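Local coordinates for protein ABC transporter (Caldanaerobius, PDB 4G68) that probably binds xylan-derived oligosaccharides outside the cell and hands them to an ABC transporter for uptake, at residues C[314-319]-C[389-394]; C[150-155]-C[380-385]; C[204-209]-C[274-279]. All coordinates share one frame; numbering follows the deposited sequence.

Contact 1 (C[314-319]-C[389-394])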
loop_
_atom_site.group_PDB
_atom_site.type_symbol
_atom_site.label_atom_id
_atom_site.label_comp_id
_atom_site.label_asym_id
_atom_site.label_seq_id
_atom_site.Cartn_x
_atom_site.Cartn_y
_atom_site.Cartn_z
ATOM N N GLU C 314 -7.329 14.045 -3.408
ATOM C CA GLU C 314 -7.088 12.757 -4.081
ATOM C C GLU C 314 -5.926 12.051 -3.407
ATOM O O GLU C 314 -4.939 12.680 -3.011
ATOM C CB GLU C 314 -6.784 12.929 -5.588
ATOM C CG GLU C 314 -7.728 13.840 -6.388
ATOM C CD GLU C 314 -7.291 14.057 -7.839
ATOM O OE1 GLU C 314 -6.109 13.881 -8.151
ATOM O OE2 GLU C 314 -8.142 14.358 -8.723
ATOM N N TYR C 315 -6.024 10.723 -3.325
ATOM C CA TYR C 315 -4.969 9.935 -2.712
ATOM C C TYR C 315 -4.592 8.708 -3.516
ATOM O O TYR C 315 -5.379 8.239 -4.352
ATOM C CB TYR C 315 -5.330 9.605 -1.264
ATOM C CG TYR C 315 -6.499 8.684 -1.061
ATOM C CD1 TYR C 315 -7.806 9.171 -0.944
ATOM C CD2 TYR C 315 -6.279 7.307 -0.909
ATOM C CE1 TYR C 315 -8.892 8.311 -0.715
ATOM C CE2 TYR C 315 -7.347 6.422 -0.716
ATOM C CZ TYR C 315 -8.649 6.913 -0.618
ATOM O OH TYR C 315 -9.667 6.027 -0.372
ATOM N N ILE C 316 -3.346 8.270 -3.345
ATOM C CA ILE C 316 -2.924 6.990 -3.878
ATOM C C ILE C 316 -3.386 5.948 -2.851
ATOM O O ILE C 316 -3.090 6.045 -1.643
ATOM C CB ILE C 316 -1.379 6.954 -4.069
ATOM C CG1 ILE C 316 -0.924 8.010 -5.092
ATOM C CG2 ILE C 316 -0.856 5.527 -4.359
ATOM C CD1 ILE C 316 -1.156 7.605 -6.538
ATOM N N GLY C 317 -4.109 4.938 -3.309
ATOM C CA GLY C 317 -4.486 3.810 -2.434
ATOM C C GLY C 317 -5.839 3.252 -2.998
ATOM O O GLY C 317 -6.081 3.264 -4.220
ATOM N N GLY C 318 -6.758 2.771 -2.145
ATOM C CA GLY C 318 -8.003 2.116 -2.668
ATOM C C GLY C 318 -8.171 0.772 -1.964
ATOM O O GLY C 318 -7.305 0.395 -1.164
ATOM N N THR C 319 -9.265 0.062 -2.249
ATOM C CA THR C 319 -9.521 -1.240 -1.610
ATOM C C THR C 319 -8.815 -2.320 -2.428
ATOM O O THR C 319 -9.316 -2.808 -3.429
ATOM C CB THR C 319 -11.013 -1.547 -1.454
ATOM O OG1 THR C 319 -11.632 -0.489 -0.725
ATOM C CG2 THR C 319 -11.220 -2.922 -0.728
ATOM N N VAL C 389 -6.631 6.364 -6.680
ATOM C CA VAL C 389 -6.155 5.389 -7.669
ATOM C C VAL C 389 -5.048 4.562 -7.017
ATOM O O VAL C 389 -4.252 5.103 -6.242
ATOM C CB VAL C 389 -5.651 6.110 -8.950
ATOM C CG1 VAL C 389 -4.325 6.856 -8.700
ATOM C CG2 VAL C 389 -5.595 5.130 -10.134
ATOM N N PRO C 390 -5.020 3.232 -7.255
ATOM C CA PRO C 390 -3.957 2.427 -6.571
ATOM C C PRO C 390 -2.548 2.765 -7.039
ATOM O O PRO C 390 -2.368 3.355 -8.119
ATOM C CB PRO C 390 -4.309 0.968 -6.954
ATOM C CG PRO C 390 -5.796 1.002 -7.302
ATOM C CD PRO C 390 -5.996 2.362 -7.959
ATOM N N ALA C 391 -1.563 2.381 -6.256
ATOM C CA ALA C 391 -0.142 2.544 -6.634
ATOM C C ALA C 391 0.087 1.858 -7.963
ATOM O O ALA C 391 -0.544 0.797 -8.275
ATOM C CB ALA C 391 0.717 1.896 -5.593
ATOM N N TRP C 392 0.994 2.414 -8.771
ATOM C CA TRP C 392 1.079 1.952 -10.202
ATOM C C TRP C 392 1.587 0.533 -10.377
ATOM O O TRP C 392 1.276 -0.162 -11.364
ATOM C CB TRP C 392 1.943 2.951 -10.970
ATOM C CG TRP C 392 1.345 4.368 -11.085
ATOM C CD1 TRP C 392 0.392 4.990 -10.272
ATOM C CD2 TRP C 392 1.751 5.379 -12.055
ATOM N NE1 TRP C 392 0.138 6.281 -10.703
ATOM C CE2 TRP C 392 0.950 6.581 -11.768
ATOM C CE3 TRP C 392 2.668 5.398 -13.126
ATOM C CZ2 TRP C 392 1.064 7.735 -12.534
ATOM C CZ3 TRP C 392 2.797 6.568 -13.845
ATOM C CH2 TRP C 392 2.009 7.719 -13.552
ATOM N N ASP C 393 2.397 0.052 -9.432
ATOM C CA ASP C 393 2.866 -1.311 -9.448
ATOM C C ASP C 393 1.780 -2.355 -9.093
ATOM O O ASP C 393 1.946 -3.541 -9.454
ATOM C CB ASP C 393 4.151 -1.562 -8.610
ATOM C CG ASP C 393 3.946 -1.438 -7.055
ATOM O OD1 ASP C 393 2.873 -0.918 -6.641
ATOM O OD2 ASP C 393 4.912 -1.798 -6.244
ATOM N N ILE C 394 0.733 -1.924 -8.368
ATOM C CA ILE C 394 -0.497 -2.739 -8.159
ATOM C C ILE C 394 -1.467 -2.558 -9.306
ATOM O O ILE C 394 -2.326 -3.437 -9.493
ATOM C CB ILE C 394 -1.310 -2.293 -6.933
ATOM C CG1 ILE C 394 -0.588 -2.607 -5.636
ATOM C CG2 ILE C 394 -2.738 -2.900 -6.928
ATOM C CD1 ILE C 394 -1.330 -2.055 -4.429
#
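A parallel beta bridge between Ile316 and Val389 joins the segment leading into strand 317-325 to the short strand 388-389, in the interior of what is by family a periplasmic-binding-protein fold. Two backbone bonds bracket Ile316. Val389 N donates to Tyr315 O at 3.2 Å, and Val389 O in turn accepts from Gly317 N at 2.9 Å. Val389 O also meets Ile316 CA at 3.3 Å in a CA-H...O contact, so one carbonyl holds two neighbouring residues of the opposing segment. Pro390 stops the ladder, since its nitrogen has no hydrogen to offer Gly317 O; what remains is a CA-H...O contact from Pro390 CA to Gly317 O, again 3.3 Å.

The Ile316 and Val389 side chains lie next to each other and point the same way. With CG1 of Ile316 anti to its carbonyl carbon (chi1 -63°), CD1 comes to 3.9 Å from Val389 CG1, while the CG2 branch turns to the next residues along, 3.7 Å from Ala391 N and 4.1 Å from Ala391 CB. Cutting Ile316 back to an alanine here would probably leave Val389 CG1 and Ala391 CB without their apolar neighbour and open a gap beneath the start of the helix.

That helix, 392-395, has Ala391 as its N-cap residue, and helix 217-224 packs against Val389 through Thr220 and Arg221. Gly317 suits its position: at its backbone angles a CB would jam against the carbonyl O of Ile316 and also crowd Tyr315 CD2.

Contact 2 (C[150-155]-C[380-385])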
loop_
_atom_site.group_PDB
_atom_site.type_symbol
_atom_site.label_atom_id
_atom_site.label_comp_id
_atom_site.label_asym_id
_atom_site.label_seq_id
_atom_site.Cartn_x
_atom_site.Cartn_y
_atom_site.Cartn_z
ATOM N N PHE C 150 -10.245 -7.403 2.076
ATOM C CA PHE C 150 -10.124 -7.266 3.546
ATOM C C PHE C 150 -9.541 -5.930 4.030
ATOM O O PHE C 150 -9.802 -5.530 5.158
ATOM C CB PHE C 150 -9.382 -8.438 4.172
ATOM C CG PHE C 150 -7.881 -8.398 3.969
ATOM C CD1 PHE C 150 -7.054 -7.753 4.891
ATOM C CD2 PHE C 150 -7.294 -9.041 2.869
ATOM C CE1 PHE C 150 -5.666 -7.688 4.694
ATOM C CE2 PHE C 150 -5.906 -9.019 2.691
ATOM C CZ PHE C 150 -5.096 -8.338 3.602
ATOM N N ASP C 151 -8.769 -5.252 3.182
ATOM C CA ASP C 151 -8.265 -3.925 3.558
ATOM C C ASP C 151 -8.076 -2.909 2.423
ATOM O O ASP C 151 -8.177 -3.235 1.244
ATOM C CB ASP C 151 -7.074 -4.018 4.562
ATOM C CG ASP C 151 -5.697 -4.329 3.913
ATOM O OD1 ASP C 151 -5.517 -4.231 2.692
ATOM O OD2 ASP C 151 -4.747 -4.624 4.694
ATOM N N GLN C 152 -7.903 -1.654 2.805
ATOM C CA GLN C 152 -7.787 -0.594 1.858
ATOM C C GLN C 152 -6.549 0.164 2.193
ATOM O O GLN C 152 -6.168 0.244 3.348
ATOM C CB GLN C 152 -8.994 0.352 1.805
ATOM C CG GLN C 152 -9.886 0.449 3.015
ATOM C CD GLN C 152 -11.042 1.449 2.813
ATOM O OE1 GLN C 152 -10.837 2.615 2.417
ATOM N NE2 GLN C 152 -12.275 0.978 3.071
ATOM N N GLN C 153 -5.891 0.679 1.154
ATOM C CA GLN C 153 -4.703 1.514 1.371
ATOM C C GLN C 153 -5.017 2.985 1.146
ATOM O O GLN C 153 -6.039 3.354 0.486
ATOM C CB GLN C 153 -3.564 1.074 0.371
ATOM C CG GLN C 153 -3.101 -0.431 0.541
ATOM C CD GLN C 153 -1.956 -0.875 -0.422
ATOM O OE1 GLN C 153 -1.529 -0.129 -1.280
ATOM N NE2 GLN C 153 -1.493 -2.103 -0.293
ATOM N N ALA C 154 -4.139 3.843 1.685
ATOM C CA ALA C 154 -4.234 5.270 1.461
ATOM C C ALA C 154 -2.824 5.811 1.652
ATOM O O ALA C 154 -2.067 5.287 2.497
ATOM C CB ALA C 154 -5.206 5.884 2.475
ATOM N N SER C 155 -2.478 6.831 0.865
ATOM C CA SER C 155 -1.137 7.489 1.023
ATOM C C SER C 155 -1.097 8.403 2.235
ATOM O O SER C 155 -2.017 9.240 2.403
ATOM C CB SER C 155 -0.750 8.281 -0.237
ATOM O OG SER C 155 -1.864 9.055 -0.758
ATOM N N ASN C 380 -7.847 12.751 8.464
ATOM C CA ASN C 380 -7.005 13.636 7.658
ATOM C C ASN C 380 -6.818 13.207 6.215
ATOM O O ASN C 380 -6.498 14.067 5.395
ATOM C CB ASN C 380 -5.649 13.837 8.299
ATOM C CG ASN C 380 -5.742 14.614 9.616
ATOM O OD1 ASN C 380 -6.854 14.942 10.102
ATOM N ND2 ASN C 380 -4.572 14.871 10.231
ATOM N N ILE C 381 -6.996 11.914 5.885
ATOM C CA ILE C 381 -6.733 11.459 4.510
ATOM C C ILE C 381 -7.940 10.882 3.783
ATOM O O ILE C 381 -8.324 11.351 2.672
ATOM C CB ILE C 381 -5.538 10.428 4.400
ATOM C CG1 ILE C 381 -4.196 11.083 4.722
ATOM C CG2 ILE C 381 -5.419 9.915 2.966
ATOM C CD1 ILE C 381 -3.784 10.983 6.165
ATOM N N VAL C 382 -8.525 9.846 4.367
ATOM C CA VAL C 382 -9.532 9.158 3.608
ATOM C C VAL C 382 -10.887 9.923 3.514
ATOM O O VAL C 382 -11.433 10.067 2.429
ATOM C CB VAL C 382 -9.685 7.690 4.052
ATOM C CG1 VAL C 382 -10.651 6.986 3.112
ATOM C CG2 VAL C 382 -8.337 6.965 3.990
ATOM N N ALA C 383 -11.377 10.417 4.653
ATOM C CA ALA C 383 -12.695 11.107 4.741
ATOM C C ALA C 383 -12.869 12.259 3.728
ATOM O O ALA C 383 -11.981 13.095 3.567
ATOM C CB ALA C 383 -12.911 11.609 6.172
ATOM N N ASN C 384 -14.027 12.280 3.058
ATOM C CA ASN C 384 -14.384 13.274 2.035
ATOM C C ASN C 384 -13.436 13.394 0.822
ATOM O O ASN C 384 -13.541 14.345 0.055
ATOM C CB ASN C 384 -14.675 14.633 2.683
ATOM C CG ASN C 384 -15.843 14.565 3.656
ATOM O OD1 ASN C 384 -16.862 13.930 3.373
ATOM N ND2 ASN C 384 -15.688 15.173 4.821
ATOM N N ALA C 385 -12.525 12.422 0.652
ATOM C CA ALA C 385 -11.571 12.448 -0.452
ATOM C C ALA C 385 -12.311 12.486 -1.786
ATOM O O ALA C 385 -13.347 11.836 -1.957
ATOM C CB ALA C 385 -10.635 11.229 -0.397
#
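Ala154 meets Val382 and Ile381 where the last turn of helix 372-382 comes down on strand 144-160, and the apolar contacts centre on its single methyl group. Ala154 CB lies 3.6 Å from Val382 CG2 and 4.1 Å from Ile381 CG2, lodged between two consecutive side chains of the helix. Val382 holds CG1 anti to its backbone N (chi1 -174°); this leaves CG2 for the alanine and sends CG1 along the strand to Gln152, whose OE1 it approaches only loosely at 4.4 Å.

A second kind of contact sets carbon against a backbone oxygen. Both branches of Ile381 bear on Ser155 O, CG2 at 3.5 Å and CG1 at 3.7 Å. No hydrogen bond crosses between the two segments, so helix and strand are joined here by van der Waals packing alone.

The polar contacts lie within each segment or with other parts of the fold. On the helical side the chain widens into a pi-type turn at 380-382 and then reverses in a type II beta turn from Val382 to Ala385, closed by Ala385 N to Val382 O at 3.1 Å. Asn380 ND2 is tied to Ala299 O. On the strand, Gln152 NE2 makes a weak hydrogen bond to Pro358 O, and Phe150 and Asp151 together face Gly321 in a classic beta bulge.

Strand 144-160 runs antiparallel to strands 274-278 and 317-325 and reaches from one lobe toward the other, consistent with the inter-lobe connections of solute-binding proteins. The helix end covers it beside strand 357-358, where Leu357 touches Gln152, Ala154 and Val382 alike.

Contact 3 (C[204-209]-C[274-279])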
loop_
_atom_site.group_PDB
_atom_site.type_symbol
_atom_site.label_atom_id
_atom_site.label_comp_id
_atom_site.label_asym_id
_atom_site.label_seq_id
_atom_site.Cartn_x
_atom_site.Cartn_y
_atom_site.Cartn_z
ATOM N N MET C 204 8.531 4.643 -5.322
ATOM C CA MET C 204 7.596 4.714 -6.409
ATOM C C MET C 204 6.332 5.470 -5.895
ATOM O O MET C 204 5.895 6.352 -6.535
ATOM C CB MET C 204 7.284 3.265 -6.837
ATOM C CG MET C 204 6.774 3.088 -8.235
ATOM S SD MET C 204 5.418 1.852 -8.348
ATOM C CE MET C 204 4.324 2.546 -7.071
ATOM N N TRP C 205 5.745 5.054 -4.767
ATOM C CA TRP C 205 4.748 5.927 -4.008
ATOM C C TRP C 205 4.905 7.471 -4.073
ATOM O O TRP C 205 3.899 8.241 -4.287
ATOM C CB TRP C 205 4.655 5.449 -2.553
ATOM C CG TRP C 205 3.777 4.242 -2.471
ATOM C CD1 TRP C 205 3.984 2.998 -3.084
ATOM C CD2 TRP C 205 2.470 4.132 -1.816
ATOM N NE1 TRP C 205 2.888 2.176 -2.894
ATOM C CE2 TRP C 205 1.953 2.793 -2.147
ATOM C CE3 TRP C 205 1.674 4.994 -1.082
ATOM C CZ2 TRP C 205 0.738 2.338 -1.653
ATOM C CZ3 TRP C 205 0.468 4.551 -0.599
ATOM C CH2 TRP C 205 -0.013 3.257 -0.889
ATOM N N TYR C 206 6.140 7.940 -3.846
ATOM C CA TYR C 206 6.461 9.345 -3.909
ATOM C C TYR C 206 6.165 9.837 -5.299
ATOM O O TYR C 206 5.442 10.845 -5.441
ATOM C CB TYR C 206 7.959 9.580 -3.564
ATOM C CG TYR C 206 8.367 9.428 -2.135
ATOM C CD1 TYR C 206 9.038 10.475 -1.501
ATOM C CD2 TYR C 206 8.224 8.217 -1.438
ATOM C CE1 TYR C 206 9.453 10.362 -0.200
ATOM C CE2 TYR C 206 8.675 8.084 -0.121
ATOM C CZ TYR C 206 9.303 9.168 0.474
ATOM O OH TYR C 206 9.739 9.128 1.798
ATOM N N TYR C 207 6.683 9.131 -6.323
ATOM C CA TYR C 207 6.512 9.620 -7.713
ATOM C C TYR C 207 5.053 9.572 -8.137
ATOM O O TYR C 207 4.509 10.543 -8.641
ATOM C CB TYR C 207 7.346 8.780 -8.757
ATOM C CG TYR C 207 6.988 9.251 -10.113
ATOM C CD1 TYR C 207 7.659 10.331 -10.690
ATOM C CD2 TYR C 207 5.889 8.719 -10.784
ATOM C CE1 TYR C 207 7.251 10.833 -11.939
ATOM C CE2 TYR C 207 5.454 9.224 -11.989
ATOM C CZ TYR C 207 6.154 10.264 -12.589
ATOM O OH TYR C 207 5.719 10.708 -13.824
ATOM N N ASP C 208 4.414 8.406 -7.966
ATOM C CA ASP C 208 2.941 8.318 -8.171
ATOM C C ASP C 208 2.129 9.449 -7.547
ATOM O O ASP C 208 1.271 10.046 -8.226
ATOM C CB ASP C 208 2.388 6.990 -7.668
ATOM C CG ASP C 208 2.943 5.806 -8.407
ATOM O OD1 ASP C 208 3.735 6.022 -9.311
ATOM O OD2 ASP C 208 2.615 4.639 -8.051
ATOM N N MET C 209 2.396 9.720 -6.259
ATOM C CA MET C 209 1.636 10.768 -5.554
ATOM C C MET C 209 1.823 12.109 -6.223
ATOM O O MET C 209 0.855 12.859 -6.386
ATOM C CB MET C 209 2.025 10.946 -4.076
ATOM C CG MET C 209 1.784 12.431 -3.653
ATOM S SD MET C 209 -0.010 12.731 -3.493
ATOM C CE MET C 209 -0.397 11.243 -2.550
ATOM N N MET C 274 10.285 13.036 8.632
ATOM C CA MET C 274 9.165 12.547 7.831
ATOM C C MET C 274 9.364 11.171 7.181
ATOM O O MET C 274 10.468 10.619 7.162
ATOM C CB MET C 274 8.700 13.576 6.728
ATOM C CG MET C 274 8.598 15.045 7.169
ATOM S SD MET C 274 8.340 16.289 5.870
ATOM C CE MET C 274 6.569 16.244 5.628
ATOM N N TYR C 275 8.217 10.553 6.826
ATOM C CA TYR C 275 8.138 9.288 6.047
ATOM C C TYR C 275 6.918 9.430 5.225
ATOM O O TYR C 275 5.876 9.917 5.726
ATOM C CB TYR C 275 7.826 8.196 6.948
ATOM C CG TYR C 275 7.785 6.834 6.396
ATOM C CD1 TYR C 275 8.903 5.994 6.497
ATOM C CD2 TYR C 275 6.577 6.293 5.883
ATOM C CE1 TYR C 275 8.859 4.695 6.017
ATOM C CE2 TYR C 275 6.546 4.990 5.406
ATOM C CZ TYR C 275 7.672 4.189 5.470
ATOM O OH TYR C 275 7.623 2.886 4.958
ATOM N N PHE C 276 6.997 8.932 3.994
ATOM C CA PHE C 276 5.814 8.921 3.204
ATOM C C PHE C 276 5.497 7.545 2.628
ATOM O O PHE C 276 6.327 6.884 2.057
ATOM C CB PHE C 276 5.914 9.971 2.092
ATOM C CG PHE C 276 4.761 9.940 1.169
ATOM C CD1 PHE C 276 3.571 10.553 1.522
ATOM C CD2 PHE C 276 4.840 9.251 -0.045
ATOM C CE1 PHE C 276 2.461 10.486 0.709
ATOM C CE2 PHE C 276 3.719 9.162 -0.854
ATOM C CZ PHE C 276 2.559 9.786 -0.492
ATOM N N GLY C 277 4.269 7.102 2.805
ATOM C CA GLY C 277 4.032 5.825 2.220
ATOM C C GLY C 277 2.634 5.408 2.438
ATOM O O GLY C 277 1.713 6.251 2.470
ATOM N N GLY C 278 2.485 4.103 2.525
ATOM C CA GLY C 278 1.184 3.516 2.778
ATOM C C GLY C 278 0.739 3.679 4.227
ATOM O O GLY C 278 1.561 3.728 5.186
ATOM N N ASN C 279 -0.579 3.750 4.395
ATOM C CA ASN C 279 -1.133 3.728 5.723
ATOM C C ASN C 279 -0.691 2.452 6.533
ATOM O O ASN C 279 -0.726 2.462 7.769
ATOM C CB ASN C 279 -2.651 3.713 5.560
ATOM C CG ASN C 279 -3.092 2.511 4.765
ATOM O OD1 ASN C 279 -2.798 2.393 3.556
ATOM N ND2 ASN C 279 -3.669 1.547 5.462
#
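Phe276 turns its ring toward helix 201-215, where it meets Tyr206, Trp205 and Met209. Against Tyr206 it makes a T-shaped pair: the edge at Phe276 CD2 addresses the tyrosine face, with centroids 5.3 Å apart and planes at 82°. Phe276 CB joins in from over the same ring, a CH-pi contact 4.2 Å from its centroid. Phe276 holds CG anti to its backbone N (chi1 175°), which brings Phe276 CE2 to 3.6 Å from Trp205 O, at the ring's edge, and Phe276 CZ to 3.8 Å from Met209 CB. Trp205 itself lies along the glycines: its CZ3 is 3.6 Å from Gly278 CA, and Gly278 N sits over one indole face toward the rim.

This is helix-on-sheet packing inside one alpha/beta lobe of the binding-protein fold, the axis of segment 204-209 passing 8.1 Å from that of strand 274-278 and nearly perpendicular to it (80°). Gly278 lets the indole approach the strand so closely. At Gly277 a CB would crowd Tyr275 CE2 and jam against the carbonyl O of Phe276.

Farther out, Phe302 meets Phe276 edge-to-face, while Leu242 and Met245 of helix 233-248 pack on Tyr206. The strand is held antiparallel to strand 144-160 by backbone bonds of Tyr275 with Tyr158 and Gly277 with Val156, and Tyr275 OH is hydrogen-bonded to Asp281.

All three contacts reach one mixed sheet, and strand 144-160 links them. Contacts 1 and 2, with centres about 10 Å apart, meet where Gly318 O probably accepts from Gln153 N (2.7 Å) and Ile316 N lies 3.1 Å from Ser155 OG, another probable hydrogen bond. Strand 274-278 of contact 3 pairs with strand 144-160 on the edge away from strand 317-325; the contact's centre is about 14 Å from that of contact 2, yet Asn279 OD1 is 2.7 Å from Ala154 N. Helix 201-215 of contact 3 returns to contact 1, about 11 Å away between centres: Asp208 OD2 stands 2.8 Å from Trp392 N, and Trp205 NE1 packs 3.5 Å from Ala391 CB.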